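M32 carboxypeptidase (Pyrococcus furiosus, PDB 1KA2) removes amino acids one after another from the C-terminus of peptides with broad specificity, as a cobalt-dependent homodimeric metallocarboxypeptidase of the M32 family. Local coordinates at residues L318-L323 and Y333-V338; S312-E317 and K447-E452; R209-R214 and E325-M330. All blocks are in the same frame, centred on the assembly; numbering follows the deposited sequence.

Contact 1: L318-L323 and Y333-V338; sequences LIYPVL and YTPEDV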
loop_
_atom_site.group_PDB
_atom_site.type_symbol
_atom_site.label_atom_id
_atom_site.label_comp_id
_atom_site.label_asym_id
_atom_site.label_seq_id
_atom_site.Cartn_x
_atom_site.Cartn_y
_atom_site.Cartn_z
ATOM N N LEU A 318 -24.233 -24.827 9.395
ATOM C CA LEU A 318 -23.265 -24.863 8.303
ATOM C C LEU A 318 -21.807 -24.808 8.749
ATOM O O LEU A 318 -20.948 -25.494 8.195
ATOM C CB LEU A 318 -23.527 -23.691 7.355
ATOM C CG LEU A 318 -22.419 -23.432 6.324
ATOM C CD1 LEU A 318 -22.286 -24.653 5.403
ATOM C CD2 LEU A 318 -22.744 -22.158 5.534
ATOM N N ILE A 319 -21.536 -23.972 9.745
ATOM C CA ILE A 319 -20.179 -23.783 10.256
ATOM C C ILE A 319 -19.829 -24.707 11.426
ATOM O O ILE A 319 -18.647 -24.940 11.728
ATOM C CB ILE A 319 -19.985 -22.322 10.727
ATOM C CG1 ILE A 319 -20.639 -21.365 9.732
ATOM C CG2 ILE A 319 -18.500 -21.996 10.860
ATOM C CD1 ILE A 319 -20.208 -21.551 8.296
ATOM N N TYR A 320 -20.862 -25.233 12.079
ATOM C CA TYR A 320 -20.682 -26.102 13.237
ATOM C C TYR A 320 -19.570 -27.144 13.076
ATOM O O TYR A 320 -18.673 -27.238 13.915
ATOM C CB TYR A 320 -22.005 -26.804 13.591
ATOM C CG TYR A 320 -21.904 -27.635 14.842
ATOM C CD1 TYR A 320 -21.646 -27.035 16.072
ATOM C CD2 TYR A 320 -22.001 -29.027 14.790
ATOM C CE1 TYR A 320 -21.480 -27.794 17.217
ATOM C CE2 TYR A 320 -21.836 -29.800 15.934
ATOM C CZ TYR A 320 -21.574 -29.174 17.145
ATOM O OH TYR A 320 -21.396 -29.917 18.290
ATOM N N PRO A 321 -19.611 -27.939 11.996
ATOM C CA PRO A 321 -18.552 -28.941 11.835
ATOM C C PRO A 321 -17.141 -28.354 11.778
ATOM O O PRO A 321 -16.192 -28.944 12.302
ATOM C CB PRO A 321 -18.958 -29.681 10.555
ATOM C CG PRO A 321 -19.841 -28.702 9.830
ATOM C CD PRO A 321 -20.624 -28.056 10.934
ATOM N N VAL A 322 -17.014 -27.186 11.157
ATOM C CA VAL A 322 -15.727 -26.517 11.033
ATOM C C VAL A 322 -15.222 -26.050 12.390
ATOM O O VAL A 322 -14.019 -26.074 12.662
ATOM C CB VAL A 322 -15.828 -25.313 10.092
ATOM C CG1 VAL A 322 -14.482 -24.613 9.994
ATOM C CG2 VAL A 322 -16.286 -25.785 8.723
ATOM N N LEU A 323 -16.150 -25.613 13.235
ATOM C CA LEU A 323 -15.804 -25.160 14.575
ATOM C C LEU A 323 -15.249 -26.346 15.374
ATOM O O LEU A 323 -14.272 -26.215 16.108
ATOM C CB LEU A 323 -17.047 -24.591 15.279
ATOM C CG LEU A 323 -17.658 -23.280 14.771
ATOM C CD1 LEU A 323 -18.828 -22.885 15.676
ATOM C CD2 LEU A 323 -16.608 -22.175 14.765
ATOM N N TYR A 333 -19.671 -28.533 23.431
ATOM C CA TYR A 333 -20.867 -27.780 23.078
ATOM C C TYR A 333 -21.603 -28.319 21.859
ATOM O O TYR A 333 -21.017 -28.970 20.990
ATOM C CB TYR A 333 -20.533 -26.298 22.858
ATOM C CG TYR A 333 -19.800 -25.653 24.006
ATOM C CD1 TYR A 333 -18.411 -25.748 24.108
ATOM C CD2 TYR A 333 -20.494 -24.966 25.005
ATOM C CE1 TYR A 333 -17.726 -25.174 25.180
ATOM C CE2 TYR A 333 -19.816 -24.387 26.083
ATOM C CZ TYR A 333 -18.436 -24.493 26.160
ATOM O OH TYR A 333 -17.769 -23.906 27.205
ATOM N N THR A 334 -22.900 -28.030 21.804
ATOM C CA THR A 334 -23.742 -28.476 20.697
ATOM C C THR A 334 -24.064 -27.282 19.804
ATOM O O THR A 334 -23.788 -26.136 20.166
ATOM C CB THR A 334 -25.072 -29.025 21.212
ATOM O OG1 THR A 334 -25.939 -27.929 21.529
ATOM C CG2 THR A 334 -24.840 -29.854 22.465
ATOM N N PRO A 335 -24.645 -27.532 18.620
ATOM C CA PRO A 335 -24.992 -26.435 17.712
ATOM C C PRO A 335 -26.000 -25.437 18.298
ATOM O O PRO A 335 -26.039 -24.274 17.880
ATOM C CB PRO A 335 -25.519 -27.158 16.463
ATOM C CG PRO A 335 -25.906 -28.511 16.967
ATOM C CD PRO A 335 -24.834 -28.831 17.958
ATOM N N GLU A 336 -26.815 -25.888 19.254
ATOM C CA GLU A 336 -27.787 -24.996 19.896
ATOM C C GLU A 336 -27.002 -24.081 20.828
ATOM O O GLU A 336 -27.333 -22.910 20.997
ATOM C CB GLU A 336 -28.826 -25.784 20.707
ATOM C CG GLU A 336 -30.220 -25.852 20.077
ATOM C CD GLU A 336 -30.921 -24.496 19.987
ATOM O OE1 GLU A 336 -31.117 -23.844 21.035
ATOM O OE2 GLU A 336 -31.288 -24.087 18.863
ATOM N N ASP A 337 -25.960 -24.632 21.435
ATOM C CA ASP A 337 -25.108 -23.867 22.331
ATOM C C ASP A 337 -24.462 -22.736 21.546
ATOM O O ASP A 337 -24.297 -21.629 22.053
ATOM C CB ASP A 337 -24.018 -24.761 22.927
ATOM C CG ASP A 337 -24.468 -25.472 24.188
ATOM O OD1 ASP A 337 -23.844 -26.495 24.547
ATOM O OD2 ASP A 337 -25.432 -24.998 24.827
ATOM N N VAL A 338 -24.092 -23.024 20.303
ATOM C CA VAL A 338 -23.471 -22.019 19.459
ATOM C C VAL A 338 -24.536 -21.015 19.062
ATOM O O VAL A 338 -24.278 -19.813 19.011
ATOM C CB VAL A 338 -22.838 -22.644 18.189
ATOM C CG1 VAL A 338 -22.209 -21.550 17.333
ATOM C CG2 VAL A 338 -21.775 -23.682 18.587
#
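Tyr320 reaches across from helix 313-326 and lies along the start of helix 335-342. Its CG stands anti to the backbone N (chi1 -176°), which carries the ring out to Pro335 and the hydroxyl on to the loop before it. Pro335 CD sits over one face of the ring, 3.7 Å from the ring centroid and 24° off the normal. This is a CH-pi contact. It is shifted toward the hydroxyl end, where Pro335 CD is 3.4 Å from Tyr320 CZ. The phenol OH then donates to Tyr333 O at 2.9 Å. The hydroxyl lies in the carbonyl plane, on a lone pair, with a C=O...O angle of 140°. The face contact and the hydrogen bond together fix how the ring is turned.

The inner side is apolar. Val338 CG2 meets the ring edge, 4.2 Å from Tyr320 CD1. Leu323 and Val338 are both buried and meet tip to tip, with Leu323 CD1 4.0 Å from Val338 CG1. Met330 packs on both Tyr320 and Val338, and Phe260 lies against Leu323.

The outer side is looser and polar. Thr334 is exposed and only brushes the contact, and Glu336 turns away from it. The Glu336 carboxylate forms a salt bridge with Lys313, and the Tyr333 hydroxyl bonds to Glu205.

Thr334 is the N-cap of helix 335-342. Its OG1 accepts from Asp337 N at 3.3 Å and more weakly from Glu336 N. In return, Thr334 N donates to Asp337 OD1 at 3.3 Å, on the anti side and well out of the carboxylate plane. The Tyr320 ring therefore packs against a helix start closed by a capping box, where two helices consecutive in the chain pack in this mainly helical M32 fold.

Contact 2: S312-E317 and K447-E452; sequences SKEFVE and KVAKAE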
loop_
_atom_site.group_PDB
_atom_site.type_symbol
_atom_site.label_atom_id
_atom_site.label_comp_id
_atom_site.label_asym_id
_atom_site.label_seq_id
_atom_site.Cartn_x
_atom_site.Cartn_y
_atom_site.Cartn_z
ATOM N N SER A 312 -28.203 -16.613 12.230
ATOM C CA SER A 312 -29.317 -17.521 11.958
ATOM C C SER A 312 -28.918 -18.956 12.313
ATOM O O SER A 312 -27.738 -19.319 12.250
ATOM C CB SER A 312 -29.730 -17.457 10.481
ATOM O OG SER A 312 -28.808 -18.150 9.665
ATOM N N LYS A 313 -29.900 -19.773 12.677
ATOM C CA LYS A 313 -29.642 -21.162 13.048
ATOM C C LYS A 313 -28.947 -21.935 11.925
ATOM O O LYS A 313 -28.073 -22.767 12.173
ATOM C CB LYS A 313 -30.961 -21.835 13.399
ATOM C CG LYS A 313 -30.813 -23.236 13.918
ATOM C CD LYS A 313 -30.042 -23.204 15.207
ATOM C CE LYS A 313 -29.973 -24.560 15.866
ATOM N NZ LYS A 313 -29.356 -24.418 17.205
ATOM N N GLU A 314 -29.344 -21.644 10.689
ATOM C CA GLU A 314 -28.774 -22.299 9.521
ATOM C C GLU A 314 -27.274 -22.036 9.350
ATOM O O GLU A 314 -26.499 -22.956 9.089
ATOM C CB GLU A 314 -29.515 -21.864 8.254
ATOM C CG GLU A 314 -30.980 -22.256 8.170
ATOM C CD GLU A 314 -31.869 -21.471 9.125
ATOM O OE1 GLU A 314 -31.659 -20.245 9.291
ATOM O OE2 GLU A 314 -32.788 -22.094 9.690
ATOM N N PHE A 315 -26.864 -20.779 9.490
ATOM C CA PHE A 315 -25.445 -20.447 9.354
ATOM C C PHE A 315 -24.664 -21.203 10.434
ATOM O O PHE A 315 -23.552 -21.671 10.210
ATOM C CB PHE A 315 -25.220 -18.926 9.493
ATOM C CG PHE A 315 -23.788 -18.507 9.267
ATOM C CD1 PHE A 315 -23.267 -18.434 7.978
ATOM C CD2 PHE A 315 -22.945 -18.263 10.348
ATOM C CE1 PHE A 315 -21.922 -18.140 7.766
ATOM C CE2 PHE A 315 -21.599 -17.967 10.153
ATOM C CZ PHE A 315 -21.083 -17.904 8.850
ATOM N N VAL A 316 -25.272 -21.347 11.604
ATOM C CA VAL A 316 -24.638 -22.055 12.709
ATOM C C VAL A 316 -24.429 -23.537 12.386
ATOM O O VAL A 316 -23.379 -24.109 12.710
ATOM C CB VAL A 316 -25.466 -21.916 14.016
ATOM C CG1 VAL A 316 -25.030 -22.985 15.032
ATOM C CG2 VAL A 316 -25.280 -20.495 14.579
ATOM N N GLU A 317 -25.439 -24.162 11.778
ATOM C CA GLU A 317 -25.351 -25.578 11.408
ATOM C C GLU A 317 -24.292 -25.764 10.334
ATOM O O GLU A 317 -23.538 -26.723 10.369
ATOM C CB GLU A 317 -26.693 -26.098 10.891
ATOM C CG GLU A 317 -27.777 -26.177 11.945
ATOM C CD GLU A 317 -29.145 -26.513 11.369
ATOM O OE1 GLU A 317 -30.114 -26.606 12.159
ATOM O OE2 GLU A 317 -29.242 -26.678 10.132
ATOM N N LYS A 447 -31.091 -22.526 1.568
ATOM C CA LYS A 447 -29.887 -22.234 0.796
ATOM C C LYS A 447 -28.701 -21.864 1.701
ATOM O O LYS A 447 -27.563 -22.240 1.415
ATOM C CB LYS A 447 -30.146 -21.116 -0.216
ATOM C CG LYS A 447 -31.048 -21.537 -1.379
ATOM C CD LYS A 447 -31.084 -20.489 -2.488
ATOM C CE LYS A 447 -32.099 -20.849 -3.567
ATOM N NZ LYS A 447 -31.856 -22.197 -4.147
ATOM N N VAL A 448 -28.957 -21.142 2.789
ATOM C CA VAL A 448 -27.878 -20.772 3.705
ATOM C C VAL A 448 -27.256 -22.023 4.332
ATOM O O VAL A 448 -26.031 -22.184 4.350
ATOM C CB VAL A 448 -28.381 -19.847 4.837
ATOM C CG1 VAL A 448 -27.332 -19.750 5.965
ATOM C CG2 VAL A 448 -28.660 -18.470 4.271
ATOM N N ALA A 449 -28.112 -22.903 4.838
ATOM C CA ALA A 449 -27.666 -24.134 5.475
ATOM C C ALA A 449 -26.850 -25.009 4.538
ATOM O O ALA A 449 -26.044 -25.815 4.995
ATOM C CB ALA A 449 -28.864 -24.920 6.003
ATOM N N LYS A 450 -27.048 -24.850 3.233
ATOM C CA LYS A 450 -26.307 -25.659 2.270
ATOM C C LYS A 450 -25.156 -24.927 1.583
ATOM O O LYS A 450 -24.465 -25.496 0.740
ATOM C CB LYS A 450 -27.270 -26.230 1.229
ATOM C CG LYS A 450 -28.206 -27.278 1.796
ATOM C CD LYS A 450 -29.209 -27.741 0.760
ATOM C CE LYS A 450 -30.171 -28.766 1.336
ATOM N NZ LYS A 450 -31.252 -29.079 0.358
ATOM N N ALA A 451 -24.952 -23.668 1.960
ATOM C CA ALA A 451 -23.887 -22.839 1.407
ATOM C C ALA A 451 -24.146 -22.412 -0.037
ATOM O O ALA A 451 -23.210 -22.150 -0.795
ATOM C CB ALA A 451 -22.538 -23.564 1.515
ATOM N N GLU A 452 -25.416 -22.343 -0.414
ATOM C CA GLU A 452 -25.780 -21.911 -1.759
ATOM C C GLU A 452 -26.095 -20.416 -1.719
ATOM O O GLU A 452 -27.265 -20.010 -1.695
ATOM C CB GLU A 452 -26.996 -22.691 -2.246
ATOM C CG GLU A 452 -26.727 -24.174 -2.435
ATOM C CD GLU A 452 -27.990 -24.958 -2.726
ATOM O OE1 GLU A 452 -28.773 -24.536 -3.608
ATOM O OE2 GLU A 452 -28.199 -25.999 -2.072
#
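With chi1 at 166°, Val448 swings CG1 over toward the first turn of helix 313-326. There it lies 3.8 Å from Glu314 CB and 3.7 Å from Phe315 N. Glu314 CB points at helix 444-450. Chi1 of -64° sets CG beside the backbone N, and the bend at chi2 leads the carboxylate away. Ala449 CB packs against this aliphatic base, 3.9 Å from Glu314 CB. The small alanine lets the backbones come close, with Glu314 CA and Ala449 CA 4.6 Å apart.

The contact joins a helix start to a helix end. Ser312 is the N-cap of helix 313-326, and its OG accepts from Phe315 N at 3.3 Å with an N-H...O angle of 165°. The same OG also bonds to Ile309 O. Helix 444-450 closes in a Schellman motif at Ala451, which has positive phi.

No hydrogen bond crosses between the two segments. Phe315 CB touches Val448 CG1 at 4.2 Å, and both residues also pack on Ile309 of helix 295-309. The Glu314 carboxylate lies near Glu445, a like charge that may raise its affinity for a proton.

Contact 3: R209-R214 and E325-M330; sequences REWMER and ENLPFM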
loop_
_atom_site.group_PDB
_atom_site.type_symbol
_atom_site.label_atom_id
_atom_site.label_comp_id
_atom_site.label_asym_id
_atom_site.label_seq_id
_atom_site.Cartn_x
_atom_site.Cartn_y
_atom_site.Cartn_z
ATOM N N ARG A 209 -4.720 -18.031 17.576
ATOM C CA ARG A 209 -4.991 -17.368 16.305
ATOM C C ARG A 209 -5.239 -18.282 15.102
ATOM O O ARG A 209 -6.296 -18.220 14.480
ATOM C CB ARG A 209 -3.862 -16.394 15.965
ATOM C CG ARG A 209 -4.103 -15.626 14.674
ATOM C CD ARG A 209 -3.166 -14.441 14.539
ATOM N NE ARG A 209 -3.116 -13.964 13.160
ATOM C CZ ARG A 209 -2.435 -12.895 12.756
ATOM N NH1 ARG A 209 -1.739 -12.175 13.630
ATOM N NH2 ARG A 209 -2.442 -12.551 11.474
ATOM N N GLU A 210 -4.273 -19.132 14.783
ATOM C CA GLU A 210 -4.406 -20.015 13.632
ATOM C C GLU A 210 -5.691 -20.832 13.581
ATOM O O GLU A 210 -6.180 -21.131 12.498
ATOM C CB GLU A 210 -3.194 -20.947 13.533
ATOM C CG GLU A 210 -1.896 -20.225 13.192
ATOM C CD GLU A 210 -0.791 -21.178 12.751
ATOM O OE1 GLU A 210 -1.016 -21.933 11.782
ATOM O OE2 GLU A 210 0.301 -21.170 13.364
ATOM N N TRP A 211 -6.238 -21.193 14.738
ATOM C CA TRP A 211 -7.474 -21.971 14.760
ATOM C C TRP A 211 -8.626 -21.219 14.096
ATOM O O TRP A 211 -9.299 -21.756 13.221
ATOM C CB TRP A 211 -7.895 -22.314 16.194
ATOM C CG TRP A 211 -6.972 -23.226 16.945
ATOM C CD1 TRP A 211 -5.907 -23.920 16.443
ATOM C CD2 TRP A 211 -7.048 -23.554 18.339
ATOM N NE1 TRP A 211 -5.315 -24.656 17.440
ATOM C CE2 TRP A 211 -5.993 -24.452 18.613
ATOM C CE3 TRP A 211 -7.906 -23.177 19.382
ATOM C CZ2 TRP A 211 -5.770 -24.979 19.890
ATOM C CZ3 TRP A 211 -7.686 -23.702 20.653
ATOM C CH2 TRP A 211 -6.626 -24.592 20.894
ATOM N N MET A 212 -8.847 -19.976 14.525
ATOM C CA MET A 212 -9.932 -19.172 13.985
ATOM C C MET A 212 -9.674 -18.658 12.586
ATOM O O MET A 212 -10.621 -18.433 11.829
ATOM C CB MET A 212 -10.254 -17.996 14.914
ATOM C CG MET A 212 -10.985 -18.425 16.173
ATOM S SD MET A 212 -12.316 -19.574 15.770
ATOM C CE MET A 212 -13.472 -18.475 14.984
ATOM N N GLU A 213 -8.409 -18.468 12.224
ATOM C CA GLU A 213 -8.144 -17.989 10.878
ATOM C C GLU A 213 -8.479 -19.100 9.884
ATOM O O GLU A 213 -8.778 -18.836 8.719
ATOM C CB GLU A 213 -6.697 -17.455 10.724
ATOM C CG GLU A 213 -5.552 -18.430 10.835
ATOM C CD GLU A 213 -4.206 -17.710 10.855
ATOM O OE1 GLU A 213 -3.158 -18.370 10.714
ATOM O OE2 GLU A 213 -4.192 -16.478 11.022
ATOM N N ARG A 214 -8.468 -20.344 10.359
ATOM C CA ARG A 214 -8.827 -21.476 9.514
ATOM C C ARG A 214 -10.352 -21.453 9.344
ATOM O O ARG A 214 -10.877 -21.748 8.268
ATOM C CB ARG A 214 -8.393 -22.807 10.155
ATOM C CG ARG A 214 -6.898 -23.124 10.040
ATOM C CD ARG A 214 -6.616 -24.616 10.262
ATOM N NE ARG A 214 -6.363 -24.976 11.656
ATOM C CZ ARG A 214 -5.216 -24.742 12.290
ATOM N NH1 ARG A 214 -4.216 -24.149 11.657
ATOM N NH2 ARG A 214 -5.066 -25.110 13.555
ATOM N N GLU A 325 -13.835 -29.119 14.165
ATOM C CA GLU A 325 -12.545 -29.539 13.614
ATOM C C GLU A 325 -11.365 -28.723 14.130
ATOM O O GLU A 325 -10.312 -29.273 14.441
ATOM C CB GLU A 325 -12.558 -29.436 12.084
ATOM C CG GLU A 325 -13.323 -30.530 11.362
ATOM C CD GLU A 325 -13.369 -30.302 9.858
ATOM O OE1 GLU A 325 -12.289 -30.097 9.247
ATOM O OE2 GLU A 325 -14.485 -30.332 9.289
ATOM N N ASN A 326 -11.555 -27.412 14.226
ATOM C CA ASN A 326 -10.490 -26.510 14.642
ATOM C C ASN A 326 -10.466 -26.047 16.092
ATOM O O ASN A 326 -9.444 -25.546 16.561
ATOM C CB ASN A 326 -10.503 -25.288 13.724
ATOM C CG ASN A 326 -10.104 -25.628 12.301
ATOM O OD1 ASN A 326 -8.917 -25.729 11.989
ATOM N ND2 ASN A 326 -11.094 -25.821 11.434
ATOM N N LEU A 327 -11.575 -26.200 16.808
ATOM C CA LEU A 327 -11.617 -25.760 18.198
ATOM C C LEU A 327 -11.807 -26.928 19.171
ATOM O O LEU A 327 -12.879 -27.542 19.220
ATOM C CB LEU A 327 -12.734 -24.731 18.370
ATOM C CG LEU A 327 -12.707 -23.563 17.371
ATOM C CD1 LEU A 327 -13.945 -22.703 17.565
ATOM C CD2 LEU A 327 -11.443 -22.731 17.556
ATOM N N PRO A 328 -10.761 -27.247 19.960
ATOM C CA PRO A 328 -10.785 -28.341 20.938
ATOM C C PRO A 328 -11.922 -28.214 21.942
ATOM O O PRO A 328 -12.651 -29.172 22.187
ATOM C CB PRO A 328 -9.420 -28.234 21.615
ATOM C CG PRO A 328 -8.552 -27.702 20.522
ATOM C CD PRO A 328 -9.428 -26.620 19.923
ATOM N N PHE A 329 -12.064 -27.024 22.519
ATOM C CA PHE A 329 -13.105 -26.773 23.506
ATOM C C PHE A 329 -14.510 -26.919 22.939
ATOM O O PHE A 329 -15.489 -26.845 23.684
ATOM C CB PHE A 329 -12.925 -25.382 24.112
ATOM C CG PHE A 329 -12.944 -24.274 23.103
ATOM C CD1 PHE A 329 -14.141 -23.852 22.534
ATOM C CD2 PHE A 329 -11.763 -23.644 22.735
ATOM C CE1 PHE A 329 -14.157 -22.817 21.615
ATOM C CE2 PHE A 329 -11.768 -22.610 21.817
ATOM C CZ PHE A 329 -12.968 -22.194 21.257
ATOM N N MET A 330 -14.620 -27.119 21.626
ATOM C CA MET A 330 -15.935 -27.293 21.020
ATOM C C MET A 330 -16.498 -28.683 21.278
ATOM O O MET A 330 -17.687 -28.913 21.061
ATOM C CB MET A 330 -15.903 -27.036 19.508
ATOM C CG MET A 330 -16.251 -25.607 19.123
ATOM S SD MET A 330 -17.803 -25.041 19.827
ATOM C CE MET A 330 -18.938 -25.831 18.691
#
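The indole of Trp211 has Asn326 O and Pro328 CD over one face and Phe329 CE2 at its edge. The arrangement places the first turns of helix 209-223 against the end of helix 313-326, where the chain leaves the helix at Leu327 and passes into a 3-10 segment.

Asn326 O stands 3.4 Å above the indole plane, nearest Trp211 CG. Pro328 CD sits over the six-membered ring in a CH-pi contact, 3.6 Å from its centroid and 19° off the normal. The proline and the indole approach from opposite directions. A chi1 of -65° sets Trp211 CG beside its backbone N and lays the indole along Asn326 O and Pro328.

Within this segment Leu327 CB lies over one face of the Phe329 ring. Leu327 is buried. Its CD2 touches Trp211 CB at 3.8 Å and Met212 SD at 3.7 Å, and the Met212 and Leu327 side chains cross at about a right angle. Met212 also packs on Phe260 and on Thr263 and Ile264 of helix 261-278, toward the inside of the protein.

Toward solvent the chemistry turns polar. The Arg214 guanidinium lies with one face over Glu210 O of its own helix. Asn326 is held at both ends of its amide, as ND2 donates to Val322 O one turn back and OD1 accepts from Arg214. This last bond is short but bent, with Arg214 NE 2.7 Å from Asn326 OD1 and an N-H...O angle of 138°. The oxygen lies at the guanidinium edge, close to its plane.

All three contacts use helix 313-326. Contact 2 holds its start, contact 1 its middle and contact 3 its end. None is wholly core: each pairs buried aliphatic groups with a more exposed side, and all lie in the outer part of the chain. In contact 2 the Phe315 side chain is about 11 Å from that of the metal ligand His269, while contacts 1 and 3 lie away from the active site. Contact 2 is apolar across the interface, whereas contacts 1 and 3 each combine a proline over an aromatic face with one hydrogen bond. Contacts 1 and 2 meet through the Lys313-Glu336 salt bridge, and contacts 1 and 3 through Met330. Contacts 2 and 3 do not touch.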